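Side-chain contacts in abietadiene synthase, chloroplastic (PDB 3S9V), which is a chloroplast member of the terpene synthase family, a large, mainly alpha-helical enzyme of the multidomain plant type: residues Ser223-Phe228 with Leu248-Phe253; Ala276-Glu281 with Val369-His374; Ile285-Lys290 with Lys468-Lys473; Ser476-Glu481 with Lys522-Tyr527. One frame throughout, in Å; residues are numbered along the deposited sequence.

Contact 1: residues Ser223-Phe228 with Leu248-Phe253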
loop_
_atom_site.group_PDB
_atom_site.type_symbol
_atom_site.label_atom_id
_atom_site.label_comp_id
_atom_site.label_asym_id
_atom_site.label_seq_id
_atom_site.Cartn_x
_atom_site.Cartn_y
_atom_site.Cartn_z
ATOM N N SER A 223 27.667 8.289 -12.174
ATOM C CA SER A 223 26.707 7.199 -12.369
ATOM C C SER A 223 27.073 6.380 -13.599
ATOM O O SER A 223 27.858 6.821 -14.424
ATOM C CB SER A 223 25.292 7.759 -12.542
ATOM O OG SER A 223 24.980 8.684 -11.515
ATOM N N LYS A 224 26.498 5.187 -13.722
ATOM C CA LYS A 224 26.781 4.336 -14.869
ATOM C C LYS A 224 26.384 5.022 -16.171
ATOM O O LYS A 224 27.074 4.878 -17.179
ATOM C CB LYS A 224 26.044 3.002 -14.736
ATOM C CG LYS A 224 26.664 2.048 -13.714
ATOM C CD LYS A 224 25.848 0.764 -13.536
ATOM C CE LYS A 224 25.256 0.267 -14.859
ATOM N NZ LYS A 224 26.239 0.247 -15.982
ATOM N N ASP A 225 25.276 5.766 -16.149
ATOM C CA ASP A 225 24.812 6.474 -17.342
ATOM C C ASP A 225 25.483 7.843 -17.486
ATOM O O ASP A 225 25.065 8.680 -18.288
ATOM C CB ASP A 225 23.283 6.638 -17.330
ATOM C CG ASP A 225 22.786 7.513 -16.191
ATOM O OD1 ASP A 225 23.590 8.280 -15.622
ATOM O OD2 ASP A 225 21.579 7.445 -15.876
ATOM N N GLY A 226 26.521 8.075 -16.691
ATOM C CA GLY A 226 27.244 9.332 -16.784
ATOM C C GLY A 226 26.699 10.503 -15.992
ATOM O O GLY A 226 27.320 11.564 -15.954
ATOM N N SER A 227 25.552 10.328 -15.344
ATOM C CA SER A 227 24.979 11.427 -14.579
ATOM C C SER A 227 25.558 11.469 -13.187
ATOM O O SER A 227 26.255 10.549 -12.755
ATOM C CB SER A 227 23.467 11.270 -14.443
ATOM O OG SER A 227 23.154 10.506 -13.285
ATOM N N PHE A 228 25.261 12.552 -12.486
ATOM C CA PHE A 228 25.672 12.698 -11.106
ATOM C C PHE A 228 24.346 12.731 -10.349
ATOM O O PHE A 228 23.609 13.719 -10.377
ATOM C CB PHE A 228 26.513 13.961 -10.946
ATOM C CG PHE A 228 27.958 13.751 -11.326
ATOM C CD1 PHE A 228 28.874 13.285 -10.386
ATOM C CD2 PHE A 228 28.373 13.908 -12.648
ATOM C CE1 PHE A 228 30.181 12.968 -10.750
ATOM C CE2 PHE A 228 29.681 13.593 -13.029
ATOM C CZ PHE A 228 30.588 13.119 -12.078
ATOM N N LEU A 248 28.225 14.358 -20.976
ATOM C CA LEU A 248 27.566 14.770 -22.205
ATOM C C LEU A 248 26.639 13.671 -22.729
ATOM O O LEU A 248 25.547 13.961 -23.219
ATOM C CB LEU A 248 28.605 15.128 -23.269
ATOM C CG LEU A 248 28.149 16.173 -24.289
ATOM C CD1 LEU A 248 27.884 17.495 -23.573
ATOM C CD2 LEU A 248 29.219 16.353 -25.362
ATOM N N ASP A 249 27.066 12.415 -22.619
ATOM C CA ASP A 249 26.236 11.306 -23.073
ATOM C C ASP A 249 24.919 11.276 -22.294
ATOM O O ASP A 249 23.864 10.981 -22.865
ATOM C CB ASP A 249 26.956 9.967 -22.895
ATOM C CG ASP A 249 28.237 9.878 -23.701
ATOM O OD1 ASP A 249 28.303 10.491 -24.787
ATOM O OD2 ASP A 249 29.173 9.184 -23.256
ATOM N N PHE A 250 24.978 11.583 -20.996
ATOM C CA PHE A 250 23.768 11.593 -20.171
ATOM C C PHE A 250 22.831 12.722 -20.575
ATOM O O PHE A 250 21.614 12.546 -20.597
ATOM C CB PHE A 250 24.097 11.725 -18.677
ATOM C CG PHE A 250 22.873 11.877 -17.809
ATOM C CD1 PHE A 250 22.525 13.116 -17.277
ATOM C CD2 PHE A 250 22.039 10.786 -17.565
ATOM C CE1 PHE A 250 21.360 13.271 -16.516
ATOM C CE2 PHE A 250 20.875 10.927 -16.807
ATOM C CZ PHE A 250 20.535 12.174 -16.280
ATOM N N LEU A 251 23.394 13.882 -20.892
ATOM C CA LEU A 251 22.561 15.003 -21.305
ATOM C C LEU A 251 21.932 14.709 -22.665
ATOM O O LEU A 251 20.753 14.979 -22.873
ATOM C CB LEU A 251 23.378 16.301 -21.333
ATOM C CG LEU A 251 23.934 16.704 -19.958
ATOM C CD1 LEU A 251 24.740 17.982 -20.075
ATOM C CD2 LEU A 251 22.792 16.895 -18.966
ATOM N N ASN A 252 22.711 14.151 -23.588
ATOM C CA ASN A 252 22.175 13.798 -24.901
ATOM C C ASN A 252 21.027 12.802 -24.710
ATOM O O ASN A 252 19.987 12.898 -25.367
ATOM C CB ASN A 252 23.249 13.152 -25.786
ATOM C CG ASN A 252 24.277 14.149 -26.281
ATOM O OD1 ASN A 252 23.942 15.289 -26.618
ATOM N ND2 ASN A 252 25.540 13.719 -26.348
ATOM N N PHE A 253 21.237 11.842 -23.808
ATOM C CA PHE A 253 20.246 10.817 -23.500
ATOM C C PHE A 253 18.959 11.430 -22.953
ATOM O O PHE A 253 17.860 11.007 -23.314
ATOM C CB PHE A 253 20.843 9.806 -22.507
ATOM C CG PHE A 253 19.821 8.947 -21.809
ATOM C CD1 PHE A 253 19.297 9.331 -20.573
ATOM C CD2 PHE A 253 19.396 7.750 -22.371
ATOM C CE1 PHE A 253 18.366 8.532 -19.906
ATOM C CE2 PHE A 253 18.466 6.944 -21.713
ATOM C CZ PHE A 253 17.950 7.338 -20.475
#

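Contact 2: residues Ala276-Glu281 with Val369-His374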
loop_
_atom_site.group_PDB
_atom_site.type_symbol
_atom_site.label_atom_id
_atom_site.label_comp_id
_atom_site.label_asym_id
_atom_site.label_seq_id
_atom_site.Cartn_x
_atom_site.Cartn_y
_atom_site.Cartn_z
ATOM N N ALA A 276 2.774 3.576 -10.113
ATOM C CA ALA A 276 1.579 3.427 -10.937
ATOM C C ALA A 276 0.836 2.169 -10.509
ATOM O O ALA A 276 -0.394 2.173 -10.359
ATOM C CB ALA A 276 1.967 3.337 -12.412
ATOM N N VAL A 277 1.595 1.092 -10.313
ATOM C CA VAL A 277 1.036 -0.195 -9.900
ATOM C C VAL A 277 0.415 -0.121 -8.511
ATOM O O VAL A 277 -0.671 -0.657 -8.269
ATOM C CB VAL A 277 2.130 -1.294 -9.884
ATOM C CG1 VAL A 277 1.642 -2.527 -9.116
ATOM C CG2 VAL A 277 2.508 -1.671 -11.310
ATOM N N ASP A 278 1.117 0.535 -7.596
ATOM C CA ASP A 278 0.645 0.667 -6.221
ATOM C C ASP A 278 -0.620 1.518 -6.213
ATOM O O ASP A 278 -1.548 1.255 -5.457
ATOM C CB ASP A 278 1.733 1.310 -5.345
ATOM C CG ASP A 278 1.370 1.315 -3.871
ATOM O OD1 ASP A 278 1.043 0.237 -3.333
ATOM O OD2 ASP A 278 1.417 2.393 -3.246
ATOM N N THR A 279 -0.654 2.525 -7.077
ATOM C CA THR A 279 -1.805 3.415 -7.176
ATOM C C THR A 279 -3.069 2.684 -7.601
ATOM O O THR A 279 -4.107 2.827 -6.963
ATOM C CB THR A 279 -1.539 4.562 -8.176
ATOM O OG1 THR A 279 -0.428 5.333 -7.713
ATOM C CG2 THR A 279 -2.757 5.472 -8.301
ATOM N N VAL A 280 -2.987 1.908 -8.680
ATOM C CA VAL A 280 -4.159 1.170 -9.156
ATOM C C VAL A 280 -4.555 0.039 -8.197
ATOM O O VAL A 280 -5.729 -0.352 -8.135
ATOM C CB VAL A 280 -3.934 0.598 -10.572
ATOM C CG1 VAL A 280 -3.728 1.730 -11.561
ATOM C CG2 VAL A 280 -2.743 -0.337 -10.583
ATOM N N GLU A 281 -3.590 -0.490 -7.446
ATOM C CA GLU A 281 -3.924 -1.540 -6.489
ATOM C C GLU A 281 -4.647 -0.921 -5.294
ATOM O O GLU A 281 -5.708 -1.401 -4.902
ATOM C CB GLU A 281 -2.673 -2.283 -6.016
ATOM C CG GLU A 281 -1.988 -3.089 -7.113
ATOM C CD GLU A 281 -0.876 -3.982 -6.588
ATOM O OE1 GLU A 281 0.002 -3.477 -5.851
ATOM O OE2 GLU A 281 -0.877 -5.189 -6.922
ATOM N N VAL A 369 7.501 2.221 4.069
ATOM C CA VAL A 369 8.332 1.241 4.747
ATOM C C VAL A 369 7.446 0.483 5.736
ATOM O O VAL A 369 7.588 -0.726 5.905
ATOM C CB VAL A 369 9.505 1.917 5.518
ATOM C CG1 VAL A 369 10.191 0.908 6.430
ATOM C CG2 VAL A 369 10.517 2.490 4.537
ATOM N N ASN A 370 6.523 1.190 6.384
ATOM C CA ASN A 370 5.624 0.557 7.354
ATOM C C ASN A 370 4.694 -0.458 6.688
ATOM O O ASN A 370 4.492 -1.559 7.201
ATOM C CB ASN A 370 4.798 1.615 8.105
ATOM C CG ASN A 370 3.784 0.997 9.061
ATOM O OD1 ASN A 370 2.681 0.631 8.666
ATOM N ND2 ASN A 370 4.168 0.865 10.324
ATOM N N ARG A 371 4.128 -0.085 5.547
ATOM C CA ARG A 371 3.249 -0.987 4.810
ATOM C C ARG A 371 4.030 -2.253 4.453
ATOM O O ARG A 371 3.527 -3.369 4.588
ATOM C CB ARG A 371 2.740 -0.310 3.530
ATOM C CG ARG A 371 1.811 0.874 3.782
ATOM C CD ARG A 371 1.590 1.672 2.507
ATOM N NE ARG A 371 0.819 0.914 1.530
ATOM C CZ ARG A 371 0.865 1.110 0.218
ATOM N NH1 ARG A 371 1.652 2.047 -0.300
ATOM N NH2 ARG A 371 0.124 0.355 -0.579
ATOM N N CYS A 372 5.268 -2.066 4.015
ATOM C CA CYS A 372 6.132 -3.176 3.641
ATOM C C CYS A 372 6.477 -4.101 4.819
ATOM O O CYS A 372 6.445 -5.323 4.687
ATOM C CB CYS A 372 7.421 -2.627 3.004
ATOM S SG CYS A 372 8.720 -3.859 2.683
ATOM N N SER A 373 6.782 -3.524 5.975
ATOM C CA SER A 373 7.171 -4.321 7.145
ATOM C C SER A 373 6.141 -5.324 7.644
ATOM O O SER A 373 6.489 -6.266 8.361
ATOM C CB SER A 373 7.561 -3.405 8.310
ATOM O OG SER A 373 6.419 -2.752 8.846
ATOM N N HIS A 374 4.877 -5.126 7.286
ATOM C CA HIS A 374 3.832 -6.041 7.733
ATOM C C HIS A 374 3.749 -7.317 6.901
ATOM O O HIS A 374 3.243 -8.331 7.374
ATOM C CB HIS A 374 2.468 -5.341 7.730
ATOM C CG HIS A 374 2.277 -4.388 8.868
ATOM N ND1 HIS A 374 1.928 -4.804 10.136
ATOM C CD2 HIS A 374 2.443 -3.045 8.945
ATOM C CE1 HIS A 374 1.891 -3.761 10.946
ATOM N NE2 HIS A 374 2.200 -2.682 10.248
#

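Contact 3: residues Ile285-Lys290 with Lys468-Lys473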
loop_
_atom_site.group_PDB
_atom_site.type_symbol
_atom_site.label_atom_id
_atom_site.label_comp_id
_atom_site.label_asym_id
_atom_site.label_seq_id
_atom_site.Cartn_x
_atom_site.Cartn_y
_atom_site.Cartn_z
ATOM N N ILE A 285 -8.675 -0.925 -8.452
ATOM C CA ILE A 285 -9.012 -1.162 -9.856
ATOM C C ILE A 285 -7.966 -1.969 -10.624
ATOM O O ILE A 285 -8.013 -2.045 -11.857
ATOM C CB ILE A 285 -9.218 0.171 -10.606
ATOM C CG1 ILE A 285 -7.992 1.067 -10.416
ATOM C CG2 ILE A 285 -10.459 0.874 -10.087
ATOM C CD1 ILE A 285 -8.055 2.386 -11.174
ATOM N N ASP A 286 -7.037 -2.578 -9.894
ATOM C CA ASP A 286 -5.971 -3.365 -10.495
ATOM C C ASP A 286 -6.412 -4.616 -11.269
ATOM O O ASP A 286 -5.687 -5.078 -12.153
ATOM C CB ASP A 286 -4.968 -3.771 -9.406
ATOM C CG ASP A 286 -5.600 -4.637 -8.324
ATOM O OD1 ASP A 286 -5.198 -5.816 -8.199
ATOM O OD2 ASP A 286 -6.504 -4.143 -7.602
ATOM N N ARG A 287 -7.581 -5.174 -10.963
ATOM C CA ARG A 287 -8.004 -6.387 -11.670
ATOM C C ARG A 287 -8.144 -6.148 -13.167
ATOM O O ARG A 287 -8.061 -7.084 -13.968
ATOM C CB ARG A 287 -9.330 -6.927 -11.116
ATOM C CG ARG A 287 -10.573 -6.104 -11.463
ATOM C CD ARG A 287 -11.826 -6.734 -10.855
ATOM N NE ARG A 287 -13.069 -6.075 -11.262
ATOM C CZ ARG A 287 -13.479 -4.896 -10.812
ATOM N NH1 ARG A 287 -12.750 -4.223 -9.931
ATOM N NH2 ARG A 287 -14.628 -4.390 -11.234
ATOM N N HIS A 288 -8.346 -4.890 -13.544
ATOM C CA HIS A 288 -8.515 -4.523 -14.944
ATOM C C HIS A 288 -7.209 -4.413 -15.733
ATOM O O HIS A 288 -7.240 -4.211 -16.948
ATOM C CB HIS A 288 -9.245 -3.184 -15.044
ATOM C CG HIS A 288 -10.586 -3.169 -14.380
ATOM N ND1 HIS A 288 -11.623 -3.986 -14.776
ATOM C CD2 HIS A 288 -11.068 -2.416 -13.364
ATOM C CE1 HIS A 288 -12.687 -3.736 -14.034
ATOM N NE2 HIS A 288 -12.377 -2.786 -13.169
ATOM N N PHE A 289 -6.066 -4.553 -15.064
ATOM C CA PHE A 289 -4.780 -4.404 -15.749
ATOM C C PHE A 289 -3.740 -5.445 -15.374
ATOM O O PHE A 289 -2.559 -5.125 -15.256
ATOM C CB PHE A 289 -4.205 -3.026 -15.433
ATOM C CG PHE A 289 -5.222 -1.935 -15.448
ATOM C CD1 PHE A 289 -5.689 -1.414 -16.654
ATOM C CD2 PHE A 289 -5.741 -1.443 -14.255
ATOM C CE1 PHE A 289 -6.663 -0.414 -16.668
ATOM C CE2 PHE A 289 -6.711 -0.449 -14.257
ATOM C CZ PHE A 289 -7.175 0.069 -15.472
ATOM N N LYS A 290 -4.159 -6.686 -15.197
ATOM C CA LYS A 290 -3.219 -7.723 -14.808
ATOM C C LYS A 290 -2.033 -7.899 -15.751
ATOM O O LYS A 290 -0.900 -8.071 -15.294
ATOM C CB LYS A 290 -3.963 -9.044 -14.597
ATOM C CG LYS A 290 -4.924 -8.970 -13.407
ATOM C CD LYS A 290 -5.349 -10.343 -12.891
ATOM C CE LYS A 290 -6.243 -11.086 -13.879
ATOM N NZ LYS A 290 -7.555 -10.406 -14.092
ATOM N N LYS A 468 -13.751 5.532 -8.631
ATOM C CA LYS A 468 -15.055 5.887 -8.094
ATOM C C LYS A 468 -16.177 5.186 -8.860
ATOM O O LYS A 468 -17.073 4.583 -8.260
ATOM C CB LYS A 468 -15.244 7.408 -8.127
ATOM C CG LYS A 468 -14.316 8.158 -7.182
ATOM C CD LYS A 468 -14.602 9.657 -7.177
ATOM C CE LYS A 468 -13.763 10.371 -6.130
ATOM N NZ LYS A 468 -13.957 11.848 -6.177
ATOM N N LEU A 469 -16.120 5.253 -10.184
ATOM C CA LEU A 469 -17.134 4.610 -11.008
ATOM C C LEU A 469 -17.174 3.104 -10.754
ATOM O O LEU A 469 -18.246 2.506 -10.664
ATOM C CB LEU A 469 -16.857 4.871 -12.496
ATOM C CG LEU A 469 -17.161 6.274 -13.038
ATOM C CD1 LEU A 469 -16.600 6.433 -14.442
ATOM C CD2 LEU A 469 -18.667 6.499 -13.040
ATOM N N ASP A 470 -16.002 2.493 -10.630
ATOM C CA ASP A 470 -15.923 1.053 -10.423
ATOM C C ASP A 470 -16.387 0.663 -9.027
ATOM O O ASP A 470 -17.075 -0.347 -8.859
ATOM C CB ASP A 470 -14.490 0.555 -10.666
ATOM C CG ASP A 470 -14.404 -0.970 -10.784
ATOM O OD1 ASP A 470 -15.144 -1.554 -11.607
ATOM O OD2 ASP A 470 -13.588 -1.585 -10.059
ATOM N N PHE A 471 -16.020 1.467 -8.032
ATOM C CA PHE A 471 -16.412 1.181 -6.659
ATOM C C PHE A 471 -17.921 1.240 -6.474
ATOM O O PHE A 471 -18.499 0.388 -5.793
ATOM C CB PHE A 471 -15.742 2.155 -5.694
ATOM C CG PHE A 471 -16.022 1.863 -4.249
ATOM C CD1 PHE A 471 -17.196 2.304 -3.650
ATOM C CD2 PHE A 471 -15.109 1.135 -3.484
ATOM C CE1 PHE A 471 -17.458 2.030 -2.309
ATOM C CE2 PHE A 471 -15.359 0.852 -2.142
ATOM C CZ PHE A 471 -16.538 1.302 -1.552
ATOM N N ASN A 472 -18.563 2.239 -7.073
ATOM C CA ASN A 472 -20.014 2.366 -6.954
ATOM C C ASN A 472 -20.735 1.297 -7.773
ATOM O O ASN A 472 -21.769 0.784 -7.353
ATOM C CB ASN A 472 -20.477 3.763 -7.385
ATOM C CG ASN A 472 -20.005 4.846 -6.432
ATOM O OD1 ASN A 472 -19.887 4.617 -5.225
ATOM N ND2 ASN A 472 -19.746 6.034 -6.964
ATOM N N LYS A 473 -20.188 0.957 -8.937
ATOM C CA LYS A 473 -20.798 -0.072 -9.776
ATOM C C LYS A 473 -20.807 -1.397 -9.025
ATOM O O LYS A 473 -21.777 -2.148 -9.090
ATOM C CB LYS A 473 -20.020 -0.248 -11.080
ATOM C CG LYS A 473 -20.429 -1.485 -11.875
ATOM C CD LYS A 473 -19.453 -1.769 -13.011
ATOM C CE LYS A 473 -19.742 -3.107 -13.666
ATOM N NZ LYS A 473 -18.690 -3.468 -14.657
#

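Contact 4: residues Ser476-Glu481 with Lys522-Tyr527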
loop_
_atom_site.group_PDB
_atom_site.type_symbol
_atom_site.label_atom_id
_atom_site.label_comp_id
_atom_site.label_asym_id
_atom_site.label_seq_id
_atom_site.Cartn_x
_atom_site.Cartn_y
_atom_site.Cartn_z
ATOM N N SER A 476 -23.183 -1.294 -5.957
ATOM C CA SER A 476 -24.569 -1.353 -6.402
ATOM C C SER A 476 -24.988 -2.813 -6.547
ATOM O O SER A 476 -26.050 -3.218 -6.072
ATOM C CB SER A 476 -24.723 -0.627 -7.738
ATOM O OG SER A 476 -26.061 -0.697 -8.195
ATOM N N ILE A 477 -24.144 -3.594 -7.213
ATOM C CA ILE A 477 -24.396 -5.014 -7.414
ATOM C C ILE A 477 -24.504 -5.730 -6.062
ATOM O O ILE A 477 -25.315 -6.641 -5.898
ATOM C CB ILE A 477 -23.260 -5.648 -8.238
ATOM C CG1 ILE A 477 -23.296 -5.098 -9.671
ATOM C CG2 ILE A 477 -23.371 -7.161 -8.203
ATOM C CD1 ILE A 477 -22.141 -5.567 -10.546
ATOM N N HIS A 478 -23.685 -5.301 -5.102
ATOM C CA HIS A 478 -23.672 -5.879 -3.756
ATOM C C HIS A 478 -24.960 -5.604 -2.982
ATOM O O HIS A 478 -25.402 -6.443 -2.201
ATOM C CB HIS A 478 -22.465 -5.354 -2.956
ATOM C CG HIS A 478 -21.155 -5.964 -3.362
ATOM N ND1 HIS A 478 -19.949 -5.560 -2.832
ATOM C CD2 HIS A 478 -20.863 -6.960 -4.236
ATOM C CE1 HIS A 478 -18.973 -6.276 -3.361
ATOM N NE2 HIS A 478 -19.500 -7.133 -4.216
ATOM N N GLN A 479 -25.553 -4.432 -3.189
ATOM C CA GLN A 479 -26.797 -4.071 -2.513
ATOM C C GLN A 479 -27.938 -4.956 -2.995
ATOM O O GLN A 479 -28.863 -5.257 -2.243
ATOM C CB GLN A 479 -27.131 -2.607 -2.771
ATOM C CG GLN A 479 -26.068 -1.675 -2.245
ATOM C CD GLN A 479 -26.322 -0.241 -2.607
ATOM O OE1 GLN A 479 -26.634 0.071 -3.752
ATOM N NE2 GLN A 479 -26.174 0.651 -1.633
ATOM N N THR A 480 -27.868 -5.366 -4.254
ATOM C CA THR A 480 -28.879 -6.243 -4.828
ATOM C C THR A 480 -28.730 -7.610 -4.163
ATOM O O THR A 480 -29.677 -8.130 -3.571
ATOM C CB THR A 480 -28.674 -6.402 -6.348
ATOM O OG1 THR A 480 -28.876 -5.137 -6.988
ATOM C CG2 THR A 480 -29.645 -7.418 -6.920
ATOM N N GLU A 481 -27.529 -8.177 -4.260
ATOM C CA GLU A 481 -27.245 -9.482 -3.668
ATOM C C GLU A 481 -27.691 -9.557 -2.209
ATOM O O GLU A 481 -28.247 -10.570 -1.758
ATOM C CB GLU A 481 -25.749 -9.784 -3.753
ATOM C CG GLU A 481 -25.222 -9.905 -5.179
ATOM C CD GLU A 481 -23.727 -10.214 -5.247
ATOM O OE1 GLU A 481 -23.199 -10.339 -6.373
ATOM O OE2 GLU A 481 -23.081 -10.333 -4.183
ATOM N N LYS A 522 -22.024 -15.808 -6.839
ATOM C CA LYS A 522 -22.459 -17.095 -6.314
ATOM C C LYS A 522 -21.614 -17.519 -5.121
ATOM O O LYS A 522 -22.140 -18.046 -4.141
ATOM C CB LYS A 522 -22.386 -18.171 -7.402
ATOM C CG LYS A 522 -23.213 -19.402 -7.087
ATOM C CD LYS A 522 -24.674 -19.005 -6.960
ATOM C CE LYS A 522 -25.536 -20.157 -6.497
ATOM N NZ LYS A 522 -26.960 -19.739 -6.319
ATOM N N CYS A 523 -20.306 -17.295 -5.208
ATOM C CA CYS A 523 -19.405 -17.647 -4.116
ATOM C C CYS A 523 -19.768 -16.805 -2.898
ATOM O O CYS A 523 -19.730 -17.290 -1.770
ATOM C CB CYS A 523 -17.943 -17.394 -4.518
ATOM S SG CYS A 523 -16.702 -17.912 -3.285
ATOM N N ARG A 524 -20.125 -15.544 -3.123
ATOM C CA ARG A 524 -20.505 -14.658 -2.025
ATOM C C ARG A 524 -21.775 -15.158 -1.328
ATOM O O ARG A 524 -21.888 -15.129 -0.091
ATOM C CB ARG A 524 -20.759 -13.239 -2.542
ATOM C CG ARG A 524 -19.510 -12.440 -2.861
ATOM C CD ARG A 524 -19.854 -10.963 -2.965
ATOM N NE ARG A 524 -20.532 -10.638 -4.219
ATOM C CZ ARG A 524 -19.925 -10.583 -5.403
ATOM N NH1 ARG A 524 -18.620 -10.830 -5.499
ATOM N NH2 ARG A 524 -20.616 -10.273 -6.492
ATOM N N GLU A 525 -22.730 -15.612 -2.137
ATOM C CA GLU A 525 -24.004 -16.102 -1.626
ATOM C C GLU A 525 -23.783 -17.325 -0.746
ATOM O O GLU A 525 -24.218 -17.363 0.408
ATOM C CB GLU A 525 -24.935 -16.467 -2.790
ATOM C CG GLU A 525 -26.314 -16.967 -2.376
ATOM C CD GLU A 525 -26.981 -17.796 -3.468
ATOM O OE1 GLU A 525 -27.034 -17.327 -4.626
ATOM O OE2 GLU A 525 -27.453 -18.917 -3.171
ATOM N N VAL A 526 -23.096 -18.318 -1.298
ATOM C CA VAL A 526 -22.826 -19.548 -0.574
ATOM C C VAL A 526 -21.946 -19.315 0.650
ATOM O O VAL A 526 -22.076 -20.008 1.645
ATOM C CB VAL A 526 -22.167 -20.599 -1.492
ATOM C CG1 VAL A 526 -21.909 -21.879 -0.712
ATOM C CG2 VAL A 526 -23.075 -20.882 -2.689
ATOM N N TYR A 527 -21.061 -18.332 0.569
ATOM C CA TYR A 527 -20.171 -18.003 1.678
ATOM C C TYR A 527 -21.040 -17.468 2.816
ATOM O O TYR A 527 -20.898 -17.861 3.975
ATOM C CB TYR A 527 -19.165 -16.933 1.226
ATOM C CG TYR A 527 -18.064 -16.623 2.207
ATOM C CD1 TYR A 527 -18.340 -16.040 3.438
ATOM C CD2 TYR A 527 -16.735 -16.909 1.897
ATOM C CE1 TYR A 527 -17.320 -15.747 4.340
ATOM C CE2 TYR A 527 -15.712 -16.621 2.783
ATOM C CZ TYR A 527 -16.009 -16.038 4.006
ATOM O OH TYR A 527 -14.990 -15.747 4.887
#

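Contact 1: residues Ser223-Phe228 with Leu248-Phe253
An Asx turn, set at the end of a type I beta turn running from S223 to G226, presents D225 and S227 to the ring of F250 on helix 245-258. Its defining bond runs from S227 N to D225 OD1 (2.8 Å, 155°), so the short aspartate holds its own loop in shape. The carboxylate lies beside the phenyl ring and points the same way, with the two planes 36° apart and D225 OD1 3.5 Å from F250 CD2. S227 CB sits over the centre of one ring face as a CH-pi contact. F250 reaches this place because its CG is anti to the backbone N (chi1 174°). Between the two, G226 adopts a positive phi, which glycine accepts readily, and its backbone brings the chain close to the helix. The remaining polar atoms have partners outside the two segments: D225 OD2 forms a salt bridge with R313, and S227 OG bonds to S230 N. T235 of helix 232-242 touches both S227 and F250, so the loop, helix 232-242 and helix 245-258 meet at one point.

Contact 2: residues Ala276-Glu281 with Val369-His374
D278 and R371 approach from opposite directions and meet in a two-pronged, end-on salt bridge between helix 269-282 and helix 363-373. Both helices belong to the alpha-helical N-terminal terpene synthase region, and this single pair carries the contact. The backbones stay well apart, with 11.5 Å between D278 CA and R371 CA, so a long arginine covers most of the gap. Its chain bends at chi3 and turns the NH1 and NH2 edge toward the carboxylate. R371 NH2 gives to D278 OD1 at 2.9 Å, on the syn lone pair, while R371 NH1 gives to OD2 of the same aspartate at 3.0 Å. The two flat groups are not coplanar but twisted by 36°, and the paired bonds fix their rotation. Helix 320-332 fills in alongside, with M325 touching both partners, and its R328 forms a second salt bridge with D278 OD1. The buried aspartate thus serves two arginines, and their positive charges would probably favour its ionised form. R371 NH1 also bonds to N368 OD1. Of the two bridging bonds, that from NH1 to D278 OD2 is the straighter, at 171°, and lies almost in the guanidinium plane, though 19° out of the carboxylate plane.

Contact 3: residues Ile285-Lys290 with Lys468-Lys473
The guanidinium of R287 carries the imidazole nitrogen H288 NE2 over the centre of one face and meets the carboxylate of D470 at its edge. H288 in turn has the CG of R287 over one face of its ring and D470 at its rim, while H288 CB lies over a face of the F289 ring. Consecutive side chains are thus layered on one another, and two of them converge on a single aspartate. R287 grips it end-on: NH1 bonds to D470 OD2 at 2.8 Å and NH2 to D470 OD1 at 2.9 Å, each on a syn lone pair, with a weak third bond from NH2 to OD2. The planes are only 25° apart, yet both oxygens lie somewhat off the guanidinium plane. An extended chain from CG to NE lets the arginine span the gap from its short 3-10 segment. H288 NE2 adds a weak bond to D470 OD1 (3.4 Å), its ring turned 71° from the carboxylate. I285 packs a methyl against the acid, CG2 standing 4.0 Å from D470 OD2. R287 would tend to stabilise the charge of this buried carboxylate; K473 NZ, 5.1 Å from D470 OD1 and not in contact, probably adds less. The short 3-10 segment, between helix 269-282 and helix 290-301, thereby meets helix 461-491, while helix 29-46 packs through I37 on H288 and through I40 and K41 on F289.

Contact 4: residues Ser476-Glu481 with Lys522-Tyr527
E481 and R524 are joined by a side-on salt bridge in which the arginine uses NE and NH2, one nitrogen to each carboxylate oxygen. R524 NE gives to E481 OE2 at 2.6 Å and 173°, and R524 NH2 gives to E481 OE1 at 2.6 Å, both on syn lone pairs. The carboxylate and guanidinium are nearly coplanar, 9° apart, as this paired geometry favours. A glutamate extended beyond CG has the length required, and R524 bends at chi3 to bring its NE edge round. Further bonds hold the pair: Y508 OH to E481 OE2, and R524 NH1 to the carbonyls of I515 and E517, so the buried arginine is gripped along its edges. Over one guanidinium face sits H478, its NE2 3.7 Å from R524 NE. H478 NE2 is itself hydrogen-bonded to F516 O, and the two side chains cross at about a right angle. Nearby, K522 NZ pairs with E525 OE1 of the same helix at 2.9 Å and with E589 on helix 570-594. The segments 476-481 and 522-527 of helix 461-491 and helix 521-541 cross at 41°, their axes 11.5 Å apart, and helix 504-514 packs alongside, Y508 touching H478 and R524 and A512 touching H478.

In the fold
Contact 1 stands apart at one end of the elongated molecule, its centre 31 Å from contact 2 and 55 Å from contact 4. Each of the other three centres on an arginine-carboxylate salt bridge. Contacts 2 and 3, with centres 17 Å apart, touch where V280 O probably accepts a hydrogen bond from I285 N (3.0 Å). Contacts 3 and 4, also 17 Å apart between centres, share helix 461-491, and the loop at F516 and E517 touches R287 of contact 3 and bonds to H478 and R524 of contact 4. Helix 320-332, packed on contact 2, begins within DIDD, the family's class II DXDD motif; helix 521-541 of contact 4 runs into DDLYD, the aspartate-rich motif of the metal-binding domain.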